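Local coordinates for hemolysin activator protein CdiB (Acinetobacter baumannii ACICU, PDB 6WIL), which probably secretes a contact-dependent growth inhibition toxin across the bacterial outer membrane, as a two-partner secretion transporter of the Omp85 superfamily, at residues A[82-86]-A[103-107]; A[118-124]-A[135-140]. All coordinates share one frame; numbering follows the deposited sequence.

Both contacts lie in the first POTRA domain, far out from the 16-stranded barrel, and their centres are about 14 Å apart. Contact 1 joins the two helices, 77-85 and 97-113, and is buried; it has no hydrogen bond between its segments and rests on an isoleucine methyl and a pair of rings. Contact 2, only partly buried, pairs strand 120-123 with strand 132-149 through backbone hydrogen bonds; its Ile121 and Ile137 face lies under the helices, while the other carries more polar side chains, Gln138 among them exposed. Helix 97-113 is followed in the chain by strand 120-123, and the layers meet where Ala107 O packs on Ile121 CG1, 3.6 Å away.

Contact 1 (A[82-86]-A[103-107]); sequences AIKKH and IVNYA
Tyr106 lays its ring alongside the end of helix 77-85, where Ile83 and Ala82 meet it at the edge and His86 over a face. This is the helix-helix packing of the POTRA fold, with helix 97-113 supplying the tyrosine. Ile83 CD1 stands 3.5 Å from Tyr106 CD2, the two side chains sliding past each other in opposite directions. CG1 of Ile83 lies beside the backbone N (chi1 -65°), and the CD1 beyond it fits among Ile103 CG2, Ala107 CB and the tyrosine, 3.9 Å from each of the two aliphatic carbons. Farther along the same edge, Ala82 O lies in the ring plane, 3.6 Å from Tyr106 CE2. His86, just past the helix end, approaches over a face instead. The planes stand at 84° in a T-shaped stack, imidazole edge to phenol face, with centroids 5.4 Å apart. Both imidazole nitrogens are engaged outside the two segments, NE2 with Phe44 O and ND1 with Gln88 N, which fixes the ring's rotation. Phe44 also meets the Tyr106 ring. Held this way, the imidazole turns a carbon to the tyrosine, His86 CD2 lying 4.0 Å from Tyr106 CZ.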
loop_
_atom_site.group_PDB
_atom_site.type_symbol
_atom_site.label_atom_id
_atom_site.label_comp_id
_atom_site.label_asym_id
_atom_site.label_seq_id
_atom_site.Cartn_x
_atom_site.Cartn_y
_atom_site.Cartn_z
ATOM N N ALA A 82 -5.193 -11.360 -30.779
ATOM C CA ALA A 82 -3.742 -11.212 -30.763
ATOM C C ALA A 82 -3.104 -11.862 -31.984
ATOM O O ALA A 82 -2.133 -11.332 -32.534
ATOM C CB ALA A 82 -3.166 -11.797 -29.475
ATOM N N ILE A 83 -3.640 -13.003 -32.427
ATOM C CA ILE A 83 -3.107 -13.666 -33.616
ATOM C C ILE A 83 -3.243 -12.759 -34.832
ATOM O O ILE A 83 -2.266 -12.480 -35.536
ATOM C CB ILE A 83 -3.813 -15.014 -33.848
ATOM C CG1 ILE A 83 -3.513 -15.990 -32.709
ATOM C CG2 ILE A 83 -3.390 -15.606 -35.189
ATOM C CD1 ILE A 83 -2.055 -16.348 -32.585
ATOM N N LYS A 84 -4.464 -12.284 -35.093
ATOM C CA LYS A 84 -4.722 -11.422 -36.239
ATOM C C LYS A 84 -4.023 -10.071 -36.129
ATOM O O LYS A 84 -3.819 -9.410 -37.152
ATOM C CB LYS A 84 -6.228 -11.221 -36.404
ATOM C CG LYS A 84 -6.967 -12.480 -36.823
ATOM C CD LYS A 84 -8.450 -12.225 -37.027
ATOM C CE LYS A 84 -9.141 -13.458 -37.589
ATOM N NZ LYS A 84 -10.606 -13.248 -37.733
ATOM N N LYS A 85 -3.651 -9.650 -34.920
ATOM C CA LYS A 85 -2.977 -8.373 -34.732
ATOM C C LYS A 85 -1.479 -8.463 -34.996
ATOM O O LYS A 85 -0.839 -7.429 -35.218
ATOM C CB LYS A 85 -3.237 -7.860 -33.307
ATOM C CG LYS A 85 -2.675 -6.480 -32.972
ATOM C CD LYS A 85 -3.399 -5.362 -33.711
ATOM C CE LYS A 85 -3.059 -4.009 -33.101
ATOM N NZ LYS A 85 -3.410 -3.973 -31.651
ATOM N N HIS A 86 -0.918 -9.667 -34.995
ATOM C CA HIS A 86 0.523 -9.826 -35.134
ATOM C C HIS A 86 0.990 -9.213 -36.452
ATOM O O HIS A 86 0.379 -9.465 -37.499
ATOM C CB HIS A 86 0.903 -11.305 -35.068
ATOM C CG HIS A 86 2.378 -11.547 -34.984
ATOM N ND1 HIS A 86 3.204 -11.497 -36.086
ATOM C CD2 HIS A 86 3.175 -11.846 -33.931
ATOM C CE1 HIS A 86 4.447 -11.750 -35.715
ATOM N NE2 HIS A 86 4.456 -11.967 -34.413
ATOM N N ILE A 103 2.448 -20.454 -34.059
ATOM C CA ILE A 103 1.185 -19.743 -33.872
ATOM C C ILE A 103 0.467 -20.259 -32.633
ATOM O O ILE A 103 -0.084 -19.480 -31.845
ATOM C CB ILE A 103 0.312 -19.870 -35.134
ATOM C CG1 ILE A 103 0.914 -19.052 -36.279
ATOM C CG2 ILE A 103 -1.125 -19.440 -34.849
ATOM C CD1 ILE A 103 0.475 -19.511 -37.655
ATOM N N VAL A 104 0.483 -21.578 -32.428
ATOM C CA VAL A 104 -0.144 -22.158 -31.246
ATOM C C VAL A 104 0.585 -21.718 -29.980
ATOM O O VAL A 104 -0.043 -21.314 -28.995
ATOM C CB VAL A 104 -0.203 -23.693 -31.373
ATOM C CG1 VAL A 104 -0.307 -24.347 -30.003
ATOM C CG2 VAL A 104 -1.386 -24.098 -32.238
ATOM N N ASN A 105 1.920 -21.778 -29.988
ATOM C CA ASN A 105 2.683 -21.341 -28.819
ATOM C C ASN A 105 2.452 -19.870 -28.514
ATOM O O ASN A 105 2.471 -19.468 -27.345
ATOM C CB ASN A 105 4.174 -21.597 -29.027
ATOM C CG ASN A 105 4.555 -23.040 -28.798
ATOM O OD1 ASN A 105 3.967 -23.724 -27.959
ATOM N ND2 ASN A 105 5.545 -23.512 -29.543
ATOM N N TYR A 106 2.247 -19.052 -29.547
ATOM C CA TYR A 106 1.981 -17.634 -29.335
ATOM C C TYR A 106 0.611 -17.421 -28.703
ATOM O O TYR A 106 0.467 -16.612 -27.778
ATOM C CB TYR A 106 2.090 -16.884 -30.665
ATOM C CG TYR A 106 1.820 -15.398 -30.587
ATOM C CD1 TYR A 106 2.633 -14.562 -29.835
ATOM C CD2 TYR A 106 0.768 -14.827 -31.290
ATOM C CE1 TYR A 106 2.400 -13.200 -29.773
ATOM C CE2 TYR A 106 0.525 -13.466 -31.233
ATOM C CZ TYR A 106 1.345 -12.658 -30.473
ATOM O OH TYR A 106 1.109 -11.304 -30.412
ATOM N N ALA A 107 -0.404 -18.141 -29.185
ATOM C CA ALA A 107 -1.735 -18.025 -28.606
ATOM C C ALA A 107 -1.802 -18.597 -27.197
ATOM O O ALA A 107 -2.688 -18.214 -26.427
ATOM C CB ALA A 107 -2.759 -18.717 -29.505
#

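Contact 2 (A[118-124]-A[135-140]); sequences TSQIVVS and LSIQIG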
loop_
_atom_site.group_PDB
_atom_site.type_symbol
_atom_site.label_atom_id
_atom_site.label_comp_id
_atom_site.label_asym_id
_atom_site.label_seq_id
_atom_site.Cartn_x
_atom_site.Cartn_y
_atom_site.Cartn_z
ATOM N N THR A 118 -4.210 -22.964 -16.349
ATOM C CA THR A 118 -4.616 -24.354 -16.514
ATOM C C THR A 118 -5.431 -24.574 -17.780
ATOM O O THR A 118 -5.977 -25.664 -17.974
ATOM C CB THR A 118 -5.409 -24.836 -15.296
ATOM O OG1 THR A 118 -6.638 -24.103 -15.203
ATOM C CG2 THR A 118 -4.601 -24.638 -14.026
ATOM N N SER A 119 -5.541 -23.563 -18.632
ATOM C CA SER A 119 -6.184 -23.697 -19.927
ATOM C C SER A 119 -5.132 -23.945 -21.003
ATOM O O SER A 119 -3.946 -23.661 -20.822
ATOM C CB SER A 119 -7.010 -22.453 -20.254
ATOM O OG SER A 119 -8.200 -22.426 -19.487
ATOM N N GLN A 120 -5.580 -24.499 -22.130
ATOM C CA GLN A 120 -4.670 -24.914 -23.192
ATOM C C GLN A 120 -5.299 -24.656 -24.552
ATOM O O GLN A 120 -6.446 -25.042 -24.796
ATOM C CB GLN A 120 -4.305 -26.398 -23.061
ATOM C CG GLN A 120 -3.369 -26.911 -24.147
ATOM C CD GLN A 120 -1.964 -26.346 -24.030
ATOM O OE1 GLN A 120 -1.331 -26.435 -22.977
ATOM N NE2 GLN A 120 -1.470 -25.761 -25.117
ATOM N N ILE A 121 -4.544 -24.004 -25.429
ATOM C CA ILE A 121 -4.959 -23.819 -26.814
ATOM C C ILE A 121 -4.691 -25.108 -27.577
ATOM O O ILE A 121 -3.571 -25.631 -27.562
ATOM C CB ILE A 121 -4.220 -22.631 -27.453
ATOM C CG1 ILE A 121 -4.565 -21.328 -26.731
ATOM C CG2 ILE A 121 -4.564 -22.517 -28.929
ATOM C CD1 ILE A 121 -6.009 -20.903 -26.899
ATOM N N VAL A 122 -5.721 -25.633 -28.233
ATOM C CA VAL A 122 -5.565 -26.782 -29.114
ATOM C C VAL A 122 -6.008 -26.378 -30.512
ATOM O O VAL A 122 -6.681 -25.363 -30.714
ATOM C CB VAL A 122 -6.353 -28.017 -28.626
ATOM C CG1 VAL A 122 -5.866 -28.444 -27.253
ATOM C CG2 VAL A 122 -7.840 -27.725 -28.605
ATOM N N VAL A 123 -5.613 -27.189 -31.486
ATOM C CA VAL A 123 -5.941 -26.954 -32.884
ATOM C C VAL A 123 -6.835 -28.085 -33.368
ATOM O O VAL A 123 -6.623 -29.251 -33.015
ATOM C CB VAL A 123 -4.669 -26.830 -33.750
ATOM C CG1 VAL A 123 -3.718 -27.983 -33.476
ATOM C CG2 VAL A 123 -5.026 -26.760 -35.231
ATOM N N SER A 124 -7.854 -27.733 -34.149
ATOM C CA SER A 124 -8.707 -28.703 -34.823
ATOM C C SER A 124 -8.293 -28.787 -36.289
ATOM O O SER A 124 -8.917 -28.152 -37.150
ATOM C CB SER A 124 -10.177 -28.305 -34.688
ATOM O OG SER A 124 -10.445 -27.796 -33.392
ATOM N N LEU A 135 -8.939 -22.815 -34.116
ATOM C CA LEU A 135 -8.372 -23.003 -32.792
ATOM C C LEU A 135 -9.472 -23.325 -31.792
ATOM O O LEU A 135 -10.628 -22.925 -31.957
ATOM C CB LEU A 135 -7.613 -21.759 -32.335
ATOM C CG LEU A 135 -6.300 -21.478 -33.058
ATOM C CD1 LEU A 135 -5.621 -20.275 -32.433
ATOM C CD2 LEU A 135 -5.397 -22.698 -33.008
ATOM N N SER A 136 -9.101 -24.063 -30.754
ATOM C CA SER A 136 -10.026 -24.363 -29.674
ATOM C C SER A 136 -9.319 -24.192 -28.346
ATOM O O SER A 136 -8.090 -24.209 -28.267
ATOM C CB SER A 136 -10.591 -25.778 -29.771
ATOM O OG SER A 136 -11.709 -25.797 -30.628
ATOM N N ILE A 137 -10.108 -24.055 -27.288
ATOM C CA ILE A 137 -9.565 -23.813 -25.959
ATOM C C ILE A 137 -10.041 -24.909 -25.014
ATOM O O ILE A 137 -11.249 -25.123 -24.841
ATOM C CB ILE A 137 -9.936 -22.418 -25.427
ATOM C CG1 ILE A 137 -9.339 -22.222 -24.031
ATOM C CG2 ILE A 137 -11.443 -22.212 -25.401
ATOM C CD1 ILE A 137 -9.274 -20.798 -23.575
ATOM N N GLN A 138 -9.088 -25.603 -24.408
ATOM C CA GLN A 138 -9.386 -26.509 -23.303
ATOM C C GLN A 138 -9.496 -25.674 -22.038
ATOM O O GLN A 138 -8.505 -25.383 -21.368
ATOM C CB GLN A 138 -8.314 -27.579 -23.176
ATOM C CG GLN A 138 -8.610 -28.819 -23.982
ATOM C CD GLN A 138 -7.366 -29.632 -24.258
ATOM O OE1 GLN A 138 -6.277 -29.297 -23.789
ATOM N NE2 GLN A 138 -7.516 -30.700 -25.032
ATOM N N ILE A 139 -10.725 -25.287 -21.708
ATOM C CA ILE A 139 -10.977 -24.411 -20.570
ATOM C C ILE A 139 -10.739 -25.201 -19.285
ATOM O O ILE A 139 -11.489 -26.127 -18.965
ATOM C CB ILE A 139 -12.392 -23.829 -20.616
ATOM C CG1 ILE A 139 -12.609 -23.096 -21.944
ATOM C CG2 ILE A 139 -12.619 -22.904 -19.435
ATOM C CD1 ILE A 139 -13.802 -22.165 -21.944
ATOM N N GLY A 140 -9.688 -24.837 -18.552
ATOM C CA GLY A 140 -9.388 -25.462 -17.279
ATOM C C GLY A 140 -10.130 -24.802 -16.135
ATOM O O GLY A 140 -10.015 -23.588 -15.927
#
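Ile121, Leu135, Val123 and Ile137 share the apolar face of this antiparallel pair. Leu135 CD2 reaches across to Ile121 CG2 at 4.2 Å and also touches Val123 CB, while Ile121 CD1 leans toward Ile137. The helices cover this face: Val79 and Leu111 pack on Ile121, and Ile80 on Leu135. Four backbone bonds join the strands, two in each of the hydrogen-bonded pairs Gln120-Gln138 and Val122-Ser136; the bond from Gln138 N to Gln120 O is 2.7 Å long. On the other face Val122 CG1, beside its backbone N (chi1 -61°), meets the amide of Gln138 at 3.6 Å from CD, the side chains crossing at about a right angle. Gln138 runs beside Gln120, their amide planes 80° apart. Gln120 bends at its second torsion, and its NE2 donates to Ile121 O at 3.2 Å. Ser136 OG is hydrogen-bonded to Ile63 O, and Ser124 OG lies 3.6 Å from Ser136 OG. Beyond the last paired residues, just before strand 120-123, Gly140 N donates to Ser119 OG over 3.0 Å, in a nearly straight bond (169°). The arrangement is the beta hairpin of a POTRA domain, one sheet face covered by two helices.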